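Local coordinates for mandelate racemase/muconate lactonizing protein (PDB 3QLD) that is of unknown specific function but belongs to the mandelate racemase/muconate lactonizing family, joining an enolase-type N-terminal domain to a TIM-barrel-like C-terminal domain, at residues L8-L13 / S369-S374; K29-V34 / W45-A50; V138-T143 / Q163-V168; S156-V161 / L186-L191. One frame throughout, in Å; residues are numbered along the deposited sequence.

Contact 1 (L8-L13 / S369-S374); sequences LHRLSL and STATWS
Arg10 and Ala371 face each other as a hydrogen-bonded antiparallel pair, their CB atoms 3.9 Å apart. From there the arginine runs outward. Its CB also comes close to Thr370 OG1, and CG and then CD pass the same hydroxyl, CG at 3.9 Å. The chain is stretched out from CG to NE, with CG anti to the backbone N (chi1 -158°), which carries the guanidinium away from segment 369-374, to Asp62, its salt-bridge partner, and to Gln30. At the other end of the pairing, Leu8 lies alongside Trp373, both pointing the same way, and Leu8 CD1 reaches Trp373 CE3 at 3.3 Å, approaching the indole obliquely. Their backbones close a two-bond ring, with Leu8 N giving to Trp373 O at 2.8 Å. On the opposite face His9 stands beside Thr372, while its NE2 turns to Gln35. Near the corner of the chain, Ser12 CB rests on Thr370 CG2 and a water links Leu11 O, weakly, with Thr370 OG1. The register slips by one residue here: Thr370 N gives to Arg10 O at 2.6 Å, and Ala371 N reaches the same oxygen only weakly, at 3.4 Å. Two consecutive residues opposite one make this a classic beta bulge, set where the C-terminal strand joins the antiparallel sheet of the N-terminal domain.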
loop_
_atom_site.group_PDB
_atom_site.type_symbol
_atom_site.label_atom_id
_atom_site.label_comp_id
_atom_site.label_asym_id
_atom_site.label_seq_id
_atom_site.Cartn_x
_atom_site.Cartn_y
_atom_site.Cartn_z
ATOM N N LEU A 8 -16.318 -14.381 -9.330
ATOM C CA LEU A 8 -15.547 -13.209 -9.737
ATOM C C LEU A 8 -15.505 -13.184 -11.205
ATOM O O LEU A 8 -15.168 -14.171 -11.877
ATOM C CB LEU A 8 -14.116 -13.275 -9.180
ATOM C CG LEU A 8 -14.005 -13.528 -7.684
ATOM C CD1 LEU A 8 -12.527 -13.744 -7.255
ATOM C CD2 LEU A 8 -14.518 -12.260 -7.086
ATOM N N HIS A 9 -15.774 -12.007 -11.739
ATOM C CA HIS A 9 -15.772 -11.837 -13.141
ATOM C C HIS A 9 -14.712 -10.807 -13.489
ATOM O O HIS A 9 -14.815 -9.669 -13.069
ATOM C CB HIS A 9 -17.102 -11.195 -13.566
ATOM C CG HIS A 9 -18.306 -11.981 -13.157
ATOM N ND1 HIS A 9 -18.804 -13.011 -13.939
ATOM C CD2 HIS A 9 -19.101 -11.910 -12.059
ATOM C CE1 HIS A 9 -19.874 -13.529 -13.344
ATOM N NE2 HIS A 9 -20.062 -12.896 -12.189
ATOM N N ARG A 10 -13.771 -11.179 -14.336
ATOM C CA ARG A 10 -12.816 -10.233 -14.924
ATOM C C ARG A 10 -13.277 -9.750 -16.288
ATOM O O ARG A 10 -13.473 -10.551 -17.221
ATOM C CB ARG A 10 -11.400 -10.848 -15.019
ATOM C CG ARG A 10 -10.369 -9.735 -15.093
ATOM C CD ARG A 10 -8.999 -10.378 -15.227
ATOM N NE ARG A 10 -8.047 -9.346 -15.533
ATOM C CZ ARG A 10 -6.803 -9.370 -15.088
ATOM N NH1 ARG A 10 -5.985 -8.358 -15.373
ATOM N NH2 ARG A 10 -6.431 -10.392 -14.336
ATOM N N LEU A 11 -13.473 -8.442 -16.407
ATOM C CA LEU A 11 -14.108 -7.864 -17.547
ATOM C C LEU A 11 -13.133 -6.994 -18.326
ATOM O O LEU A 11 -12.183 -6.403 -17.757
ATOM C CB LEU A 11 -15.300 -7.013 -17.101
ATOM C CG LEU A 11 -16.689 -7.649 -16.999
ATOM C CD1 LEU A 11 -16.731 -8.899 -16.201
ATOM C CD2 LEU A 11 -17.710 -6.642 -16.494
ATOM N N SER A 12 -13.366 -6.911 -19.634
ATOM C CA SER A 12 -12.670 -5.941 -20.457
ATOM C C SER A 12 -13.732 -5.232 -21.304
ATOM O O SER A 12 -14.329 -5.883 -22.152
ATOM C CB SER A 12 -11.682 -6.625 -21.362
ATOM O OG SER A 12 -10.994 -5.624 -22.118
ATOM N N LEU A 13 -13.975 -3.934 -21.056
ATOM C CA LEU A 13 -15.049 -3.185 -21.760
ATOM C C LEU A 13 -14.476 -2.195 -22.796
ATOM O O LEU A 13 -13.694 -1.310 -22.454
ATOM C CB LEU A 13 -15.930 -2.390 -20.774
ATOM C CG LEU A 13 -17.012 -3.037 -19.909
ATOM C CD1 LEU A 13 -16.348 -3.837 -18.807
ATOM C CD2 LEU A 13 -17.873 -1.949 -19.300
ATOM N N SER A 369 -16.402 -10.740 -20.368
ATOM C CA SER A 369 -15.581 -11.570 -19.453
ATOM C C SER A 369 -14.304 -12.157 -20.064
ATOM O O SER A 369 -14.316 -12.800 -21.108
ATOM C CB SER A 369 -16.428 -12.665 -18.801
ATOM O OG SER A 369 -17.229 -12.128 -17.745
ATOM N N THR A 370 -13.164 -11.901 -19.442
ATOM C CA THR A 370 -11.925 -12.492 -19.954
ATOM C C THR A 370 -11.490 -13.586 -19.034
ATOM O O THR A 370 -10.570 -14.374 -19.360
ATOM C CB THR A 370 -10.769 -11.509 -20.051
ATOM O OG1 THR A 370 -10.490 -10.985 -18.761
ATOM C CG2 THR A 370 -11.075 -10.403 -21.028
ATOM N N ALA A 371 -12.123 -13.636 -17.876
ATOM C CA ALA A 371 -11.878 -14.707 -16.896
ATOM C C ALA A 371 -13.042 -14.777 -15.911
ATOM O O ALA A 371 -13.743 -13.745 -15.622
ATOM C CB ALA A 371 -10.538 -14.491 -16.146
ATOM N N THR A 372 -13.282 -15.974 -15.392
ATOM C CA THR A 372 -14.357 -16.155 -14.453
ATOM C C THR A 372 -13.960 -17.253 -13.447
ATOM O O THR A 372 -13.471 -18.338 -13.877
ATOM C CB THR A 372 -15.687 -16.542 -15.200
ATOM O OG1 THR A 372 -15.975 -15.574 -16.203
ATOM C CG2 THR A 372 -16.912 -16.612 -14.257
ATOM N N TRP A 373 -14.142 -16.968 -12.151
ATOM C CA TRP A 373 -13.801 -17.907 -11.095
ATOM C C TRP A 373 -14.964 -18.022 -10.105
ATOM O O TRP A 373 -15.425 -17.022 -9.608
ATOM C CB TRP A 373 -12.550 -17.423 -10.378
ATOM C CG TRP A 373 -12.100 -18.258 -9.219
ATOM C CD1 TRP A 373 -11.351 -19.399 -9.273
ATOM C CD2 TRP A 373 -12.325 -17.979 -7.833
ATOM N NE1 TRP A 373 -11.117 -19.855 -7.990
ATOM C CE2 TRP A 373 -11.679 -18.979 -7.094
ATOM C CE3 TRP A 373 -13.016 -16.955 -7.139
ATOM C CZ2 TRP A 373 -11.709 -19.014 -5.703
ATOM C CZ3 TRP A 373 -13.035 -16.980 -5.771
ATOM C CH2 TRP A 373 -12.378 -18.015 -5.055
ATOM N N SER A 374 -15.402 -19.245 -9.808
ATOM C CA SER A 374 -16.531 -19.482 -8.908
ATOM C C SER A 374 -16.109 -20.358 -7.796
ATOM O O SER A 374 -15.283 -21.294 -7.988
ATOM C CB SER A 374 -17.659 -20.193 -9.614
ATOM O OG SER A 374 -17.983 -19.481 -10.790
HETATM O O HOH W 1 -9.772 -8.142 -18.412
#

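Contact 2 (K29-V34 / W45-A50); sequences KQAILV and WSECVA
Val34 and Ser46 form a hydrogen-bonded antiparallel pair in the hairpin of strands 25-38 and 43-48, and their side chains meet on the face that packs against helix 105-123. Ser46 OG sits between its own backbone N and carbonyl carbon (chi1 66°), which sets it 3.4 Å from Val34 CB while it bonds to Ala110 O of that helix. The backbone bond beneath, Val34 N to Ser46 O, is 2.9 Å long. Further along the same face Ile32 CB and Cys48 CB touch at 4.0 Å.

The other face carries Leu33 and Glu47, with Trp45 alongside. Leu33 divides its two methyls: CD1 meets the edge of the Trp45 indole, 4.0 Å from CZ3, and CD2 lies 3.7 Å from Glu47 CB. With CG trans to its nitrogen (chi1 176°) and the chain extended beyond it, Glu47 carries the carboxylate past Leu33 as far as Ala31, whose CB is 3.9 Å from Glu47 OE2. Lys29 comes the other way. Bends at chi2 and chi4 fold its chain back until NZ gives a hydrogen bond to Gln30 O, leaving NZ 4.1 Å from Glu47 OE2, too far for a salt bridge. Glu47 OE1 takes bonds from Thr302 OG1 and Gly305 N. The chemistry therefore implies a carboxylate held in part by residues of the barrel domain, with the opposite charge of Lys29 near it but not in contact.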
loop_
_atom_site.group_PDB
_atom_site.type_symbol
_atom_site.label_atom_id
_atom_site.label_comp_id
_atom_site.label_asym_id
_atom_site.label_seq_id
_atom_site.Cartn_x
_atom_site.Cartn_y
_atom_site.Cartn_z
ATOM N N LYS A 29 -11.399 -0.769 -20.856
ATOM C CA LYS A 29 -11.428 -0.697 -19.390
ATOM C C LYS A 29 -11.509 -2.083 -18.786
ATOM O O LYS A 29 -12.488 -2.812 -19.020
ATOM C CB LYS A 29 -12.625 0.147 -18.879
ATOM C CG LYS A 29 -12.777 0.260 -17.310
ATOM C CD LYS A 29 -11.654 1.152 -16.716
ATOM C CE LYS A 29 -11.813 1.418 -15.198
ATOM N NZ LYS A 29 -12.217 0.187 -14.461
ATOM N N GLN A 30 -10.485 -2.453 -18.032
ATOM C CA GLN A 30 -10.525 -3.694 -17.277
ATOM C C GLN A 30 -11.213 -3.448 -15.953
ATOM O O GLN A 30 -11.034 -2.415 -15.280
ATOM C CB GLN A 30 -9.146 -4.280 -17.004
ATOM C CG GLN A 30 -8.353 -4.630 -18.289
ATOM C CD GLN A 30 -7.012 -5.285 -17.928
ATOM O OE1 GLN A 30 -6.951 -6.275 -17.183
ATOM N NE2 GLN A 30 -5.939 -4.703 -18.423
ATOM N N ALA A 31 -12.021 -4.404 -15.564
ATOM C CA ALA A 31 -12.771 -4.270 -14.342
ATOM C C ALA A 31 -12.958 -5.625 -13.712
ATOM O O ALA A 31 -12.931 -6.638 -14.433
ATOM C CB ALA A 31 -14.149 -3.603 -14.677
ATOM N N ILE A 32 -13.169 -5.690 -12.394
ATOM C CA ILE A 32 -13.496 -6.993 -11.723
ATOM C C ILE A 32 -14.855 -6.833 -11.034
ATOM O O ILE A 32 -15.025 -5.861 -10.205
ATOM C CB ILE A 32 -12.456 -7.372 -10.649
ATOM C CG1 ILE A 32 -11.100 -7.745 -11.277
ATOM C CG2 ILE A 32 -12.914 -8.619 -9.855
ATOM C CD1 ILE A 32 -10.003 -7.961 -10.144
ATOM N N LEU A 33 -15.835 -7.665 -11.402
ATOM C CA LEU A 33 -17.094 -7.692 -10.599
ATOM C C LEU A 33 -17.195 -8.850 -9.670
ATOM O O LEU A 33 -16.803 -9.987 -10.015
ATOM C CB LEU A 33 -18.313 -7.638 -11.523
ATOM C CG LEU A 33 -18.367 -6.488 -12.543
ATOM C CD1 LEU A 33 -19.682 -6.613 -13.378
ATOM C CD2 LEU A 33 -18.406 -5.173 -11.799
ATOM N N VAL A 34 -17.718 -8.585 -8.472
ATOM C CA VAL A 34 -17.905 -9.600 -7.463
ATOM C C VAL A 34 -19.389 -9.909 -7.435
ATOM O O VAL A 34 -20.224 -8.991 -7.393
ATOM C CB VAL A 34 -17.459 -9.095 -6.116
ATOM C CG1 VAL A 34 -17.725 -10.102 -5.047
ATOM C CG2 VAL A 34 -15.909 -8.777 -6.161
ATOM N N TRP A 45 -23.913 -7.751 -6.013
ATOM C CA TRP A 45 -22.783 -7.398 -6.901
ATOM C C TRP A 45 -21.994 -6.187 -6.400
ATOM O O TRP A 45 -22.560 -5.314 -5.705
ATOM C CB TRP A 45 -23.279 -7.028 -8.307
ATOM C CG TRP A 45 -23.921 -8.206 -9.017
ATOM C CD1 TRP A 45 -25.087 -8.837 -8.675
ATOM C CD2 TRP A 45 -23.421 -8.874 -10.174
ATOM N NE1 TRP A 45 -25.333 -9.875 -9.548
ATOM C CE2 TRP A 45 -24.331 -9.924 -10.480
ATOM C CE3 TRP A 45 -22.269 -8.711 -10.977
ATOM C CZ2 TRP A 45 -24.157 -10.779 -11.578
ATOM C CZ3 TRP A 45 -22.103 -9.562 -12.077
ATOM C CH2 TRP A 45 -23.044 -10.580 -12.371
ATOM N N SER A 46 -20.726 -6.089 -6.814
ATOM C CA SER A 46 -19.910 -4.881 -6.569
ATOM C C SER A 46 -18.803 -4.854 -7.566
ATOM O O SER A 46 -18.606 -5.838 -8.287
ATOM C CB SER A 46 -19.263 -4.936 -5.202
ATOM O OG SER A 46 -18.334 -5.997 -5.167
ATOM N N GLU A 47 -18.070 -3.729 -7.597
ATOM C CA GLU A 47 -16.983 -3.608 -8.580
ATOM C C GLU A 47 -15.719 -3.342 -7.828
ATOM O O GLU A 47 -15.711 -2.491 -6.928
ATOM C CB GLU A 47 -17.220 -2.470 -9.564
ATOM C CG GLU A 47 -16.076 -2.262 -10.538
ATOM C CD GLU A 47 -16.450 -1.264 -11.641
ATOM O OE1 GLU A 47 -17.647 -0.981 -11.803
ATOM O OE2 GLU A 47 -15.574 -0.747 -12.356
ATOM N N CYS A 48 -14.663 -4.110 -8.114
ATOM C CA CYS A 48 -13.315 -3.709 -7.587
ATOM C C CYS A 48 -12.741 -2.589 -8.495
ATOM O O CYS A 48 -12.628 -2.811 -9.692
ATOM C CB CYS A 48 -12.423 -4.958 -7.517
ATOM S SG CYS A 48 -10.745 -4.480 -6.906
ATOM N N VAL A 49 -12.480 -1.382 -7.957
ATOM C CA VAL A 49 -12.160 -0.258 -8.791
ATOM C C VAL A 49 -10.677 -0.130 -9.126
ATOM O O VAL A 49 -10.265 0.876 -9.727
ATOM C CB VAL A 49 -12.604 1.125 -8.137
ATOM C CG1 VAL A 49 -14.174 1.200 -8.001
ATOM C CG2 VAL A 49 -11.983 1.338 -6.805
ATOM N N ALA A 50 -9.876 -1.096 -8.698
ATOM C CA ALA A 50 -8.432 -1.080 -9.083
ATOM C C ALA A 50 -8.243 -0.895 -10.601
ATOM O O ALA A 50 -8.862 -1.643 -11.414
ATOM C CB ALA A 50 -7.719 -2.374 -8.603
#

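Contact 3 (V138-T143 / Q163-V168); sequences VEVSAT and QGFRRV
Ala142 and Val168 are paired in parallel, part of a buried strand-to-strand contact between the first two strands of the C-terminal barrel, 137-144 and 167-171. Two backbone bonds set the register: Arg166 N gives to Val140 O at 3.0 Å, and Ala142 N gives to Arg167 O at 2.9 Å. Beside these bonds packs the Phe165 ring. Ala142 CB stands over one face of it, 3.8 Å from the centroid and 16° off the normal, a CH-pi contact. Val140 CG1 comes instead to the rim, 3.8 Å from Phe165 CE1, and Phe342 meets the same ring edge-to-face. These segments begin and end a right-handed beta-alpha-beta crossover through helix 150-162. The helix closes at Gly164 in a Schellman motif, and its Ala160 packs on Ala142, Phe165 and Val168. The other side of the strands faces the barrel interior. There Ser141 OG lies at the edge of the Arg167 guanidinium and takes a weak bond from Arg167 NE at 3.0 Å. A bend at chi3 (62°) turns the arginine head to Gln218 and Asp323, with Trp295 in cation-pi contact. Ahead of the paired residues, Glu139 crosses Arg166 at about a right angle; their salt bridge is modelled at 2.4 Å between Glu139 OE2 and Arg166 NH1, too short to be taken literally.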
loop_
_atom_site.group_PDB
_atom_site.type_symbol
_atom_site.label_atom_id
_atom_site.label_comp_id
_atom_site.label_asym_id
_atom_site.label_seq_id
_atom_site.Cartn_x
_atom_site.Cartn_y
_atom_site.Cartn_z
ATOM N N VAL A 138 -28.155 14.293 -7.335
ATOM C CA VAL A 138 -26.795 14.816 -7.177
ATOM C C VAL A 138 -26.377 15.538 -8.438
ATOM O O VAL A 138 -26.759 15.132 -9.558
ATOM C CB VAL A 138 -25.778 13.695 -6.808
ATOM C CG1 VAL A 138 -26.217 12.949 -5.482
ATOM C CG2 VAL A 138 -25.701 12.699 -7.942
ATOM N N GLU A 139 -25.606 16.620 -8.291
ATOM C CA GLU A 139 -25.128 17.316 -9.463
ATOM C C GLU A 139 -23.799 16.717 -9.916
ATOM O O GLU A 139 -23.090 16.175 -9.089
ATOM C CB GLU A 139 -24.823 18.759 -9.186
ATOM C CG GLU A 139 -25.795 19.533 -8.324
ATOM C CD GLU A 139 -25.294 20.971 -8.176
ATOM O OE1 GLU A 139 -24.299 21.198 -7.430
ATOM O OE2 GLU A 139 -25.873 21.856 -8.827
ATOM N N VAL A 140 -23.441 16.922 -11.185
ATOM C CA VAL A 140 -22.390 16.153 -11.861
ATOM C C VAL A 140 -21.397 17.169 -12.415
ATOM O O VAL A 140 -21.834 18.179 -12.947
ATOM C CB VAL A 140 -22.998 15.313 -13.031
ATOM C CG1 VAL A 140 -21.876 14.653 -13.811
ATOM C CG2 VAL A 140 -23.993 14.283 -12.506
ATOM N N SER A 141 -20.083 16.931 -12.258
ATOM C CA SER A 141 -19.014 17.772 -12.848
ATOM C C SER A 141 -18.425 17.222 -14.140
ATOM O O SER A 141 -18.450 16.024 -14.351
ATOM C CB SER A 141 -17.854 17.852 -11.784
ATOM O OG SER A 141 -16.705 18.619 -12.229
ATOM N N ALA A 142 -17.797 18.070 -14.948
ATOM C CA ALA A 142 -17.030 17.633 -16.089
ATOM C C ALA A 142 -15.524 17.952 -15.982
ATOM O O ALA A 142 -15.120 19.096 -15.714
ATOM C CB ALA A 142 -17.617 18.289 -17.426
ATOM N N THR A 143 -14.680 16.939 -16.206
ATOM C CA THR A 143 -13.224 17.134 -16.220
ATOM C C THR A 143 -12.728 17.469 -17.610
ATOM O O THR A 143 -13.059 16.774 -18.582
ATOM C CB THR A 143 -12.518 15.860 -15.730
ATOM O OG1 THR A 143 -13.121 15.492 -14.488
ATOM C CG2 THR A 143 -10.998 16.102 -15.551
ATOM N N GLN A 163 -24.183 21.406 -21.879
ATOM C CA GLN A 163 -24.753 20.079 -21.590
ATOM C C GLN A 163 -25.337 19.999 -20.199
ATOM O O GLN A 163 -25.951 19.004 -19.832
ATOM C CB GLN A 163 -23.713 19.004 -21.829
ATOM C CG GLN A 163 -23.295 18.924 -23.291
ATOM C CD GLN A 163 -22.178 17.956 -23.515
ATOM O OE1 GLN A 163 -22.361 16.752 -23.363
ATOM N NE2 GLN A 163 -21.004 18.465 -23.883
ATOM N N GLY A 164 -25.147 21.073 -19.431
ATOM C CA GLY A 164 -25.708 21.229 -18.099
ATOM C C GLY A 164 -24.851 20.855 -16.885
ATOM O O GLY A 164 -25.350 20.884 -15.736
ATOM N N PHE A 165 -23.584 20.483 -17.126
ATOM C CA PHE A 165 -22.699 20.026 -16.020
ATOM C C PHE A 165 -22.550 21.191 -15.081
ATOM O O PHE A 165 -22.336 22.316 -15.543
ATOM C CB PHE A 165 -21.316 19.692 -16.546
ATOM C CG PHE A 165 -21.240 18.394 -17.275
ATOM C CD1 PHE A 165 -21.140 17.183 -16.572
ATOM C CD2 PHE A 165 -21.244 18.374 -18.675
ATOM C CE1 PHE A 165 -21.087 15.961 -17.278
ATOM C CE2 PHE A 165 -21.165 17.154 -19.373
ATOM C CZ PHE A 165 -21.078 15.936 -18.641
ATOM N N ARG A 166 -22.590 20.923 -13.788
ATOM C CA ARG A 166 -22.743 21.975 -12.790
ATOM C C ARG A 166 -21.383 22.383 -12.196
ATOM O O ARG A 166 -21.291 23.261 -11.323
ATOM C CB ARG A 166 -23.723 21.520 -11.715
ATOM C CG ARG A 166 -25.179 21.336 -12.281
ATOM C CD ARG A 166 -25.778 22.674 -12.834
ATOM N NE ARG A 166 -27.252 22.563 -12.891
ATOM C CZ ARG A 166 -28.019 22.258 -11.837
ATOM N NH1 ARG A 166 -27.468 22.057 -10.652
ATOM N NH2 ARG A 166 -29.339 22.151 -11.947
ATOM N N ARG A 167 -20.327 21.746 -12.695
ATOM C CA ARG A 167 -18.939 22.097 -12.298
ATOM C C ARG A 167 -18.063 21.806 -13.451
ATOM O O ARG A 167 -18.296 20.810 -14.176
ATOM C CB ARG A 167 -18.495 21.272 -11.096
ATOM C CG ARG A 167 -17.204 21.795 -10.402
ATOM C CD ARG A 167 -16.813 21.028 -9.127
ATOM N NE ARG A 167 -16.529 19.612 -9.430
ATOM C CZ ARG A 167 -16.659 18.653 -8.514
ATOM N NH1 ARG A 167 -16.954 18.967 -7.267
ATOM N NH2 ARG A 167 -16.426 17.376 -8.811
ATOM N N VAL A 168 -17.018 22.603 -13.634
ATOM C CA VAL A 168 -15.935 22.084 -14.462
ATOM C C VAL A 168 -14.662 21.910 -13.626
ATOM O O VAL A 168 -14.367 22.784 -12.776
ATOM C CB VAL A 168 -15.593 22.959 -15.727
ATOM C CG1 VAL A 168 -16.776 22.924 -16.739
ATOM C CG2 VAL A 168 -15.168 24.393 -15.347
#

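Contact 4 (S156-V161 / L186-L191); sequences SVDAAV and LRYPDL
Asp158 OD1 is gripped by two donors, Tyr188 OH at a very short 2.5 Å and Arg187 NE at 2.8 Å. They come from the last residue of helix 178-187 and the one after it, so the carboxylate ties two successive outer helices of the (beta/alpha) barrel together at the surface. Arg187 holds it side-on, because NH2 also gives to Asp158 OD2, at 2.8 Å. The NE bond uses the syn lone pair of OD1, and the two flat groups are nearly coplanar, 29° apart. Tyr188 comes from a different direction: its ring is turned 66° from the carboxylate, whose OD1 lies in the ring plane at the hydroxyl edge. A guanidinium and a hydroxyl on one oxygen would probably favour the charged form of the aspartate. Valines one helical turn apart also pack on the tyrosine ring. Val157 CG1 slides past it, 3.7 Å from Tyr188 CE2. Beyond the ring a type I turn, Tyr188 to Leu191, brings the leucine back toward the helix, where Leu191 CD2 touches Val161 CG2 at 4.2 Å. That same CG2 also sits over one face of the Tyr188 ring, 4.0 Å from its centroid.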
loop_
_atom_site.group_PDB
_atom_site.type_symbol
_atom_site.label_atom_id
_atom_site.label_comp_id
_atom_site.label_asym_id
_atom_site.label_seq_id
_atom_site.Cartn_x
_atom_site.Cartn_y
_atom_site.Cartn_z
ATOM N N SER A 156 -14.041 23.446 -25.090
ATOM C CA SER A 156 -14.420 22.329 -24.236
ATOM C C SER A 156 -15.332 22.777 -23.114
ATOM O O SER A 156 -16.306 22.082 -22.830
ATOM C CB SER A 156 -13.180 21.646 -23.629
ATOM O OG SER A 156 -12.436 21.031 -24.662
ATOM N N VAL A 157 -15.001 23.893 -22.450
ATOM C CA VAL A 157 -15.858 24.462 -21.375
ATOM C C VAL A 157 -17.305 24.792 -21.785
ATOM O O VAL A 157 -18.282 24.411 -21.124
ATOM C CB VAL A 157 -15.263 25.723 -20.781
ATOM C CG1 VAL A 157 -16.049 26.105 -19.507
ATOM C CG2 VAL A 157 -13.693 25.537 -20.480
ATOM N N ASP A 158 -17.429 25.538 -22.852
ATOM C CA ASP A 158 -18.748 25.829 -23.467
ATOM C C ASP A 158 -19.567 24.565 -23.707
ATOM O O ASP A 158 -20.747 24.505 -23.308
ATOM C CB ASP A 158 -18.518 26.546 -24.797
ATOM C CG ASP A 158 -17.986 27.956 -24.610
ATOM O OD1 ASP A 158 -18.023 28.484 -23.469
ATOM O OD2 ASP A 158 -17.544 28.579 -25.610
ATOM N N ALA A 159 -18.905 23.537 -24.277
ATOM C CA ALA A 159 -19.541 22.250 -24.595
ATOM C C ALA A 159 -20.031 21.571 -23.334
ATOM O O ALA A 159 -21.171 21.084 -23.303
ATOM C CB ALA A 159 -18.588 21.345 -25.373
ATOM N N ALA A 160 -19.217 21.611 -22.262
ATOM C CA ALA A 160 -19.663 21.037 -20.996
ATOM C C ALA A 160 -20.834 21.821 -20.450
ATOM O O ALA A 160 -21.780 21.268 -19.888
ATOM C CB ALA A 160 -18.503 21.004 -19.960
ATOM N N VAL A 161 -20.730 23.126 -20.537
ATOM C CA VAL A 161 -21.762 23.969 -19.923
ATOM C C VAL A 161 -23.105 23.778 -20.695
ATOM O O VAL A 161 -24.162 23.624 -20.071
ATOM C CB VAL A 161 -21.368 25.451 -19.900
ATOM C CG1 VAL A 161 -22.541 26.326 -19.361
ATOM C CG2 VAL A 161 -20.127 25.646 -19.046
ATOM N N LEU A 186 -13.469 34.504 -16.152
ATOM C CA LEU A 186 -14.022 35.749 -16.737
ATOM C C LEU A 186 -15.298 35.424 -17.544
ATOM O O LEU A 186 -16.365 36.014 -17.306
ATOM C CB LEU A 186 -12.964 36.494 -17.574
ATOM C CG LEU A 186 -13.412 37.836 -18.236
ATOM C CD1 LEU A 186 -14.225 38.775 -17.280
ATOM C CD2 LEU A 186 -12.226 38.597 -18.895
ATOM N N ARG A 187 -15.196 34.413 -18.395
ATOM C CA ARG A 187 -16.318 33.932 -19.230
ATOM C C ARG A 187 -17.480 33.351 -18.431
ATOM O O ARG A 187 -18.646 33.488 -18.830
ATOM C CB ARG A 187 -15.809 32.895 -20.240
ATOM C CG ARG A 187 -16.866 32.348 -21.208
ATOM C CD ARG A 187 -16.221 31.320 -22.114
ATOM N NE ARG A 187 -16.915 31.022 -23.381
ATOM C CZ ARG A 187 -16.827 31.767 -24.482
ATOM N NH1 ARG A 187 -16.094 32.868 -24.488
ATOM N NH2 ARG A 187 -17.422 31.386 -25.601
ATOM N N TYR A 188 -17.181 32.724 -17.301
ATOM C CA TYR A 188 -18.208 32.073 -16.485
ATOM C C TYR A 188 -18.166 32.517 -15.035
ATOM O O TYR A 188 -17.712 31.760 -14.151
ATOM C CB TYR A 188 -18.112 30.528 -16.583
ATOM C CG TYR A 188 -18.569 29.990 -17.923
ATOM C CD1 TYR A 188 -19.947 29.900 -18.241
ATOM C CD2 TYR A 188 -17.648 29.649 -18.903
ATOM C CE1 TYR A 188 -20.371 29.412 -19.539
ATOM C CE2 TYR A 188 -18.063 29.175 -20.169
ATOM C CZ TYR A 188 -19.414 29.050 -20.461
ATOM O OH TYR A 188 -19.771 28.636 -21.727
ATOM N N PRO A 189 -18.664 33.741 -14.756
ATOM C CA PRO A 189 -18.513 34.321 -13.426
ATOM C C PRO A 189 -19.128 33.534 -12.303
ATOM O O PRO A 189 -18.703 33.673 -11.158
ATOM C CB PRO A 189 -19.241 35.676 -13.543
ATOM C CG PRO A 189 -19.113 36.045 -14.989
ATOM C CD PRO A 189 -19.260 34.706 -15.712
ATOM N N ASP A 190 -20.134 32.729 -12.577
ATOM C CA ASP A 190 -20.824 32.033 -11.484
ATOM C C ASP A 190 -20.680 30.515 -11.493
ATOM O O ASP A 190 -21.304 29.825 -10.664
ATOM C CB ASP A 190 -22.316 32.421 -11.442
ATOM C CG ASP A 190 -22.498 33.925 -11.263
ATOM O OD1 ASP A 190 -22.122 34.403 -10.165
ATOM O OD2 ASP A 190 -22.944 34.624 -12.220
ATOM N N LEU A 191 -19.894 30.004 -12.428
ATOM C CA LEU A 191 -19.715 28.556 -12.550
ATOM C C LEU A 191 -18.792 27.997 -11.453
ATOM O O LEU A 191 -17.739 28.582 -11.185
ATOM C CB LEU A 191 -19.101 28.260 -13.897
ATOM C CG LEU A 191 -18.760 26.828 -14.271
ATOM C CD1 LEU A 191 -20.035 25.998 -14.325
ATOM C CD2 LEU A 191 -18.188 26.987 -15.572
#

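How the contacts relate
Contacts 1 and 2 share one antiparallel sheet, that of the N-terminal domain, with centres 9 Å apart; strand 3-15 lies between 369-376 and 25-38, and Leu11 N probably bonds to Ala31 O of the neighbouring strand. Contacts 3 and 4 sit in the barrel domain, centres 11 Å apart, and meet through helix 150-162 and through Val168 CG2 packing on Leu191 CD2. Contact 2 closes before contacts 3 and 4 open, whose segments alternate along the chain, and contact 1 spans them all. About 25 Å separates the centres of contacts 2 and 3, on opposite sides of the chain's centre. The chain thus leaves the sheet, builds the barrel and returns to add a strand to the first domain.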